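Local atomic coordinates of iron binding protein FbpA (Mannheimia haemolytica, PDB entry 1Q35), a protein that binds ferric iron in the periplasm and probably delivers it for uptake into the cell. Residues A[83-88]-A[271-276]; A[102-107]-A[216-221]. All coordinates share one frame; numbering follows the deposited sequence.

Contact 1. Residues A[83-88]-A[271-276]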
loop_
_atom_site.group_PDB
_atom_site.type_symbol
_atom_site.label_atom_id
_atom_site.label_comp_id
_atom_site.label_asym_id
_atom_site.label_seq_id
_atom_site.Cartn_x
_atom_site.Cartn_y
_atom_site.Cartn_z
ATOM N N ASN A 83 2.893 20.457 -4.932
ATOM C CA ASN A 83 1.823 19.629 -4.374
ATOM C C ASN A 83 2.318 18.464 -3.526
ATOM O O ASN A 83 1.695 18.129 -2.521
ATOM C CB ASN A 83 0.929 19.094 -5.494
ATOM C CG ASN A 83 0.029 20.161 -6.088
ATOM O OD1 ASN A 83 -0.174 21.224 -5.495
ATOM N ND2 ASN A 83 -0.523 19.882 -7.259
ATOM N N ILE A 84 3.421 17.844 -3.931
ATOM C CA ILE A 84 3.929 16.646 -3.264
ATOM C C ILE A 84 5.148 17.003 -2.417
ATOM O O ILE A 84 6.165 17.438 -2.962
ATOM C CB ILE A 84 4.306 15.556 -4.299
ATOM C CG1 ILE A 84 3.116 15.251 -5.218
ATOM C CG2 ILE A 84 4.799 14.295 -3.576
ATOM C CD1 ILE A 84 3.421 14.268 -6.342
ATOM N N PRO A 85 5.068 16.845 -1.096
ATOM C CA PRO A 85 6.236 17.075 -0.241
ATOM C C PRO A 85 7.420 16.231 -0.695
ATOM O O PRO A 85 7.224 15.122 -1.193
ATOM C CB PRO A 85 5.749 16.638 1.143
ATOM C CG PRO A 85 4.284 16.803 1.097
ATOM C CD PRO A 85 3.882 16.464 -0.307
ATOM N N ALA A 86 8.630 16.756 -0.523
ATOM C CA ALA A 86 9.840 16.109 -1.028
ATOM C C ALA A 86 10.030 14.678 -0.521
ATOM O O ALA A 86 10.569 13.837 -1.231
ATOM C CB ALA A 86 11.067 16.955 -0.688
ATOM N N GLN A 87 9.582 14.402 0.704
ATOM C CA GLN A 87 9.754 13.080 1.298
ATOM C C GLN A 87 8.885 11.999 0.652
ATOM O O GLN A 87 9.100 10.819 0.899
ATOM C CB GLN A 87 9.489 13.123 2.806
ATOM C CG GLN A 87 8.027 13.299 3.202
ATOM C CD GLN A 87 7.772 12.987 4.659
ATOM O OE1 GLN A 87 7.335 13.854 5.414
ATOM N NE2 GLN A 87 8.038 11.749 5.061
ATOM N N PHE A 88 7.916 12.410 -0.163
ATOM C CA PHE A 88 7.008 11.476 -0.832
ATOM C C PHE A 88 7.219 11.410 -2.340
ATOM O O PHE A 88 6.357 10.924 -3.055
ATOM C CB PHE A 88 5.555 11.846 -0.519
ATOM C CG PHE A 88 5.230 11.814 0.946
ATOM C CD1 PHE A 88 5.520 10.687 1.707
ATOM C CD2 PHE A 88 4.664 12.912 1.570
ATOM C CE1 PHE A 88 5.234 10.651 3.064
ATOM C CE2 PHE A 88 4.374 12.881 2.933
ATOM C CZ PHE A 88 4.662 11.748 3.675
ATOM N N VAL A 271 -0.971 12.973 0.165
ATOM C CA VAL A 271 0.377 13.535 0.301
ATOM C C VAL A 271 0.352 15.067 0.336
ATOM O O VAL A 271 1.230 15.687 0.932
ATOM C CB VAL A 271 1.356 13.055 -0.803
ATOM C CG1 VAL A 271 1.558 11.546 -0.721
ATOM C CG2 VAL A 271 0.905 13.479 -2.201
ATOM N N LYS A 272 -0.650 15.675 -0.292
ATOM C CA LYS A 272 -0.702 17.134 -0.402
ATOM C C LYS A 272 -1.098 17.754 0.933
ATOM O O LYS A 272 -2.113 17.386 1.522
ATOM C CB LYS A 272 -1.681 17.560 -1.495
ATOM C CG LYS A 272 -1.709 19.068 -1.751
ATOM C CD LYS A 272 -2.532 19.403 -2.980
ATOM C CE LYS A 272 -2.876 20.887 -3.058
ATOM N NZ LYS A 272 -1.686 21.762 -2.915
ATOM N N GLU A 273 -0.282 18.691 1.409
ATOM C CA GLU A 273 -0.546 19.385 2.665
ATOM C C GLU A 273 -1.790 20.259 2.552
ATOM O O GLU A 273 -2.068 20.834 1.501
ATOM C CB GLU A 273 0.660 20.238 3.067
ATOM C CG GLU A 273 1.884 19.423 3.438
ATOM C CD GLU A 273 3.028 20.285 3.932
ATOM O OE1 GLU A 273 3.078 20.567 5.150
ATOM O OE2 GLU A 273 3.872 20.681 3.101
ATOM N N GLY A 274 -2.547 20.331 3.643
ATOM C CA GLY A 274 -3.757 21.135 3.690
ATOM C C GLY A 274 -5.011 20.408 3.245
ATOM O O GLY A 274 -6.101 20.971 3.312
ATOM N N ILE A 275 -4.870 19.168 2.774
ATOM C CA ILE A 275 -6.019 18.346 2.414
ATOM C C ILE A 275 -6.357 17.454 3.602
ATOM O O ILE A 275 -5.553 16.608 3.992
ATOM C CB ILE A 275 -5.720 17.478 1.169
ATOM C CG1 ILE A 275 -5.213 18.336 0.000
ATOM C CG2 ILE A 275 -6.965 16.701 0.753
ATOM C CD1 ILE A 275 -6.188 19.403 -0.481
ATOM N N GLU A 276 -7.537 17.654 4.180
ATOM C CA GLU A 276 -7.950 16.897 5.357
ATOM C C GLU A 276 -8.274 15.451 4.984
ATOM O O GLU A 276 -8.816 15.193 3.910
ATOM C CB GLU A 276 -9.179 17.540 6.008
ATOM C CG GLU A 276 -8.912 18.882 6.672
ATOM C CD GLU A 276 -8.071 18.761 7.928
ATOM O OE1 GLU A 276 -7.062 19.492 8.044
ATOM O OE2 GLU A 276 -8.412 17.936 8.803
HETATM O O HOH W 1 1.759 19.831 -0.448
#
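Val271 packs against Ile84, Pro85 and Phe88 where two loops meet, a mixed apolar and polar contact between the chain leaving helix 78-83 and the chain between strand 269-270 and helix 279-283. The two methyls of Val271 divide the work. Val271 CG1, anti to the carbonyl carbon (chi1 -63°), lies 4.0 Å from CB of Phe88 and meets the ring of that residue obliquely, while Val271 CG2 reaches CG1 of Ile84 at 4.1 Å. The Pro85 ring lies against the backbone, its CD 3.0 Å from Val271 O, and its CG approaches CG of Glu273. The Phe88 ring is also covered on one face by CG of Gln87, its own neighbour in the chain.

Beyond this apolar patch the contact becomes polar. The Lys272 chain runs extended as far as CE, and the bend at chi4 (52°) brings NZ to 3.0 Å from Asn83 OD1. The amine sits above the carbonyl plane, 45° out of it, so the bond does not follow a lone pair. Asn83 ND2 bonds to Ser254 OG, and the amide is therefore held at both ends. On the backbone, Asn83 O receives a CA-H...O contact from Lys272. A water lies 2.7 Å from Asn83 O and accepts from Glu273 N, so it can bridge the two segments. Lys272 also begins a type II turn that ends at Ile275, with Gly274 at the position of positive phi. The chemistry implies a join in which side-chain, water-mediated and CA-H...O links tie the last turn of a helix to a loop without a direct backbone hydrogen bond.

Contact 2. Residues A[102-107]-A[216-221]; sequences ARVIYT and AIINFP
Asn219 and Thr107 meet at about a right angle on one face of an antiparallel strand pair, and Asn219 spends its amide nitrogen on two acceptors of strand 96-108. With Asn219 CG anti to the carbonyl carbon (chi1 -55°), Asn219 ND2 swings back over the neighbouring strand, giving one N-H to Ile105 O at 2.9 Å and the other to Thr107 OG1 at 3.0 Å. Both acceptors lie close to the amide plane, which fixes the rotation of the group. Ile105 O also receives a weak bond from Asn219 N, so the backbone and side chain of one residue grip the same oxygen. Thr107 OG1 has a further partner in Gly113 O, and Asn219 OD1 accepts from Leu115 N.

Apart from that weak bond the main-chain pairing is firm: Ile105 N bonds to Asn219 O, and Thr107 exchanges two bonds with Ile217, around the non-hydrogen-bonded pair Tyr106 and Ile218. On the face of that pair, Ile218 CG1, anti to the backbone N (chi1 -175°), runs beside the Tyr106 ring and meets CE2 obliquely at 3.8 Å. It also touches Val104 CG2, which lies 3.4 Å above one face of the same ring, offset toward its rim. Val104 CG1 meets CD2 of Phe220 at 3.6 Å, and Ile105 CD1 rests on CG of Pro221.

In the mixed sheet of this periplasmic-binding-protein fold, strand 192-196 pairs with the other edge of strand 96-108, and Tyr106 OH bonds to Asn196 O. Tyr106 lies near Tyr199, which binds ferric iron in this protein. Helix 178-187 packs on Tyr106 and Ala216 through Val182, while the Phe220 ring stacks with Phe287.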
loop_
_atom_site.group_PDB
_atom_site.type_symbol
_atom_site.label_atom_id
_atom_site.label_comp_id
_atom_site.label_asym_id
_atom_site.label_seq_id
_atom_site.Cartn_x
_atom_site.Cartn_y
_atom_site.Cartn_z
ATOM N N ALA A 102 -1.200 3.164 6.032
ATOM C CA ALA A 102 -0.560 2.464 7.132
ATOM C C ALA A 102 -0.909 0.984 7.064
ATOM O O ALA A 102 -2.058 0.622 6.776
ATOM C CB ALA A 102 -1.020 3.039 8.462
ATOM N N ARG A 103 0.061 0.116 7.338
ATOM C CA ARG A 103 -0.241 -1.302 7.492
ATOM C C ARG A 103 -0.440 -1.544 8.982
ATOM O O ARG A 103 0.504 -1.525 9.768
ATOM C CB ARG A 103 0.841 -2.191 6.874
ATOM C CG ARG A 103 0.395 -3.626 6.663
ATOM C CD ARG A 103 1.024 -4.288 5.437
ATOM N NE ARG A 103 0.436 -5.601 5.163
ATOM C CZ ARG A 103 -0.756 -5.797 4.599
ATOM N NH1 ARG A 103 -1.214 -7.027 4.427
ATOM N NH2 ARG A 103 -1.502 -4.780 4.211
ATOM N N VAL A 104 -1.702 -1.697 9.359
ATOM C CA VAL A 104 -2.130 -1.691 10.750
ATOM C C VAL A 104 -2.421 -3.097 11.265
ATOM O O VAL A 104 -2.349 -4.072 10.517
ATOM C CB VAL A 104 -3.374 -0.787 10.921
ATOM C CG1 VAL A 104 -3.054 0.634 10.467
ATOM C CG2 VAL A 104 -4.579 -1.325 10.159
ATOM N N ILE A 105 -2.726 -3.179 12.556
ATOM C CA ILE A 105 -3.190 -4.410 13.176
ATOM C C ILE A 105 -4.648 -4.220 13.564
ATOM O O ILE A 105 -4.981 -3.329 14.344
ATOM C CB ILE A 105 -2.348 -4.785 14.412
ATOM C CG1 ILE A 105 -0.884 -4.982 14.012
ATOM C CG2 ILE A 105 -2.912 -6.051 15.068
ATOM C CD1 ILE A 105 0.053 -5.203 15.169
ATOM N N TYR A 106 -5.517 -5.035 12.974
ATOM C CA TYR A 106 -6.926 -5.076 13.357
ATOM C C TYR A 106 -7.111 -6.093 14.467
ATOM O O TYR A 106 -6.495 -7.154 14.439
ATOM C CB TYR A 106 -7.789 -5.441 12.148
ATOM C CG TYR A 106 -7.752 -4.387 11.070
ATOM C CD1 TYR A 106 -7.104 -4.603 9.855
ATOM C CD2 TYR A 106 -8.342 -3.157 11.278
ATOM C CE1 TYR A 106 -7.068 -3.614 8.880
ATOM C CE2 TYR A 106 -8.302 -2.161 10.311
ATOM C CZ TYR A 106 -7.668 -2.392 9.118
ATOM O OH TYR A 106 -7.653 -1.377 8.189
ATOM N N THR A 107 -7.947 -5.771 15.450
ATOM C CA THR A 107 -8.236 -6.709 16.532
ATOM C C THR A 107 -9.730 -6.905 16.701
ATOM O O THR A 107 -10.532 -6.048 16.352
ATOM C CB THR A 107 -7.653 -6.227 17.865
ATOM O OG1 THR A 107 -8.103 -4.891 18.137
ATOM C CG2 THR A 107 -6.125 -6.172 17.828
ATOM N N ALA A 216 -14.322 -5.095 14.524
ATOM C CA ALA A 216 -12.879 -4.958 14.674
ATOM C C ALA A 216 -12.498 -3.554 15.118
ATOM O O ALA A 216 -13.268 -2.605 14.967
ATOM C CB ALA A 216 -12.175 -5.309 13.361
ATOM N N ILE A 217 -11.291 -3.446 15.662
ATOM C CA ILE A 217 -10.701 -2.181 16.065
ATOM C C ILE A 217 -9.432 -1.978 15.241
ATOM O O ILE A 217 -8.633 -2.901 15.079
ATOM C CB ILE A 217 -10.375 -2.199 17.571
ATOM C CG1 ILE A 217 -11.676 -2.233 18.387
ATOM C CG2 ILE A 217 -9.521 -0.987 17.959
ATOM C CD1 ILE A 217 -11.473 -2.645 19.824
ATOM N N ILE A 218 -9.262 -0.768 14.716
ATOM C CA ILE A 218 -8.027 -0.400 14.026
ATOM C C ILE A 218 -6.975 0.043 15.050
ATOM O O ILE A 218 -7.255 0.854 15.936
ATOM C CB ILE A 218 -8.287 0.688 12.932
ATOM C CG1 ILE A 218 -7.011 0.970 12.137
ATOM C CG2 ILE A 218 -8.837 1.991 13.519
ATOM C CD1 ILE A 218 -7.247 1.645 10.811
ATOM N N ASN A 219 -5.771 -0.511 14.939
ATOM C CA ASN A 219 -4.682 -0.187 15.859
ATOM C C ASN A 219 -3.433 0.176 15.082
ATOM O O ASN A 219 -3.038 -0.545 14.172
ATOM C CB ASN A 219 -4.332 -1.363 16.777
ATOM C CG ASN A 219 -5.517 -1.894 17.550
ATOM O OD1 ASN A 219 -5.801 -1.445 18.664
ATOM N ND2 ASN A 219 -6.200 -2.879 16.977
ATOM N N PHE A 220 -2.794 1.273 15.475
ATOM C CA PHE A 220 -1.544 1.723 14.875
ATOM C C PHE A 220 -0.401 1.306 15.792
ATOM O O PHE A 220 -0.263 1.843 16.897
ATOM C CB PHE A 220 -1.559 3.246 14.717
ATOM C CG PHE A 220 -2.688 3.748 13.880
ATOM C CD1 PHE A 220 -3.743 4.438 14.461
ATOM C CD2 PHE A 220 -2.702 3.535 12.509
ATOM C CE1 PHE A 220 -4.791 4.903 13.687
ATOM C CE2 PHE A 220 -3.750 4.002 11.729
ATOM C CZ PHE A 220 -4.797 4.680 12.317
ATOM N N PRO A 221 0.406 0.331 15.377
ATOM C CA PRO A 221 1.518 -0.120 16.217
ATOM C C PRO A 221 2.406 1.031 16.686
ATOM O O PRO A 221 2.677 1.971 15.940
ATOM C CB PRO A 221 2.261 -1.089 15.301
ATOM C CG PRO A 221 1.180 -1.640 14.446
ATOM C CD PRO A 221 0.322 -0.454 14.129
#

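How the contacts relate
The contacts lie at separate places along the same mixed sheet, with centres about 24 Å apart and nearest atoms about 10 Å apart. In sequence, contact 2 is nested inside the loop that contact 1 closes. Strand 96-108 connects them: it follows the 83-88 loop and carries half of contact 2, and strand 269-270, which leads into 271-276, also pairs with it. Contact 2 lies nearer the tyrosines that bind ferric iron in this protein, although no iron is bound here: the side chains of Arg103 and Tyr142 are about 3 Å apart. Strand 96-108 thus carries the chain from the peripheral loops of contact 1 to the iron-site side of the fold.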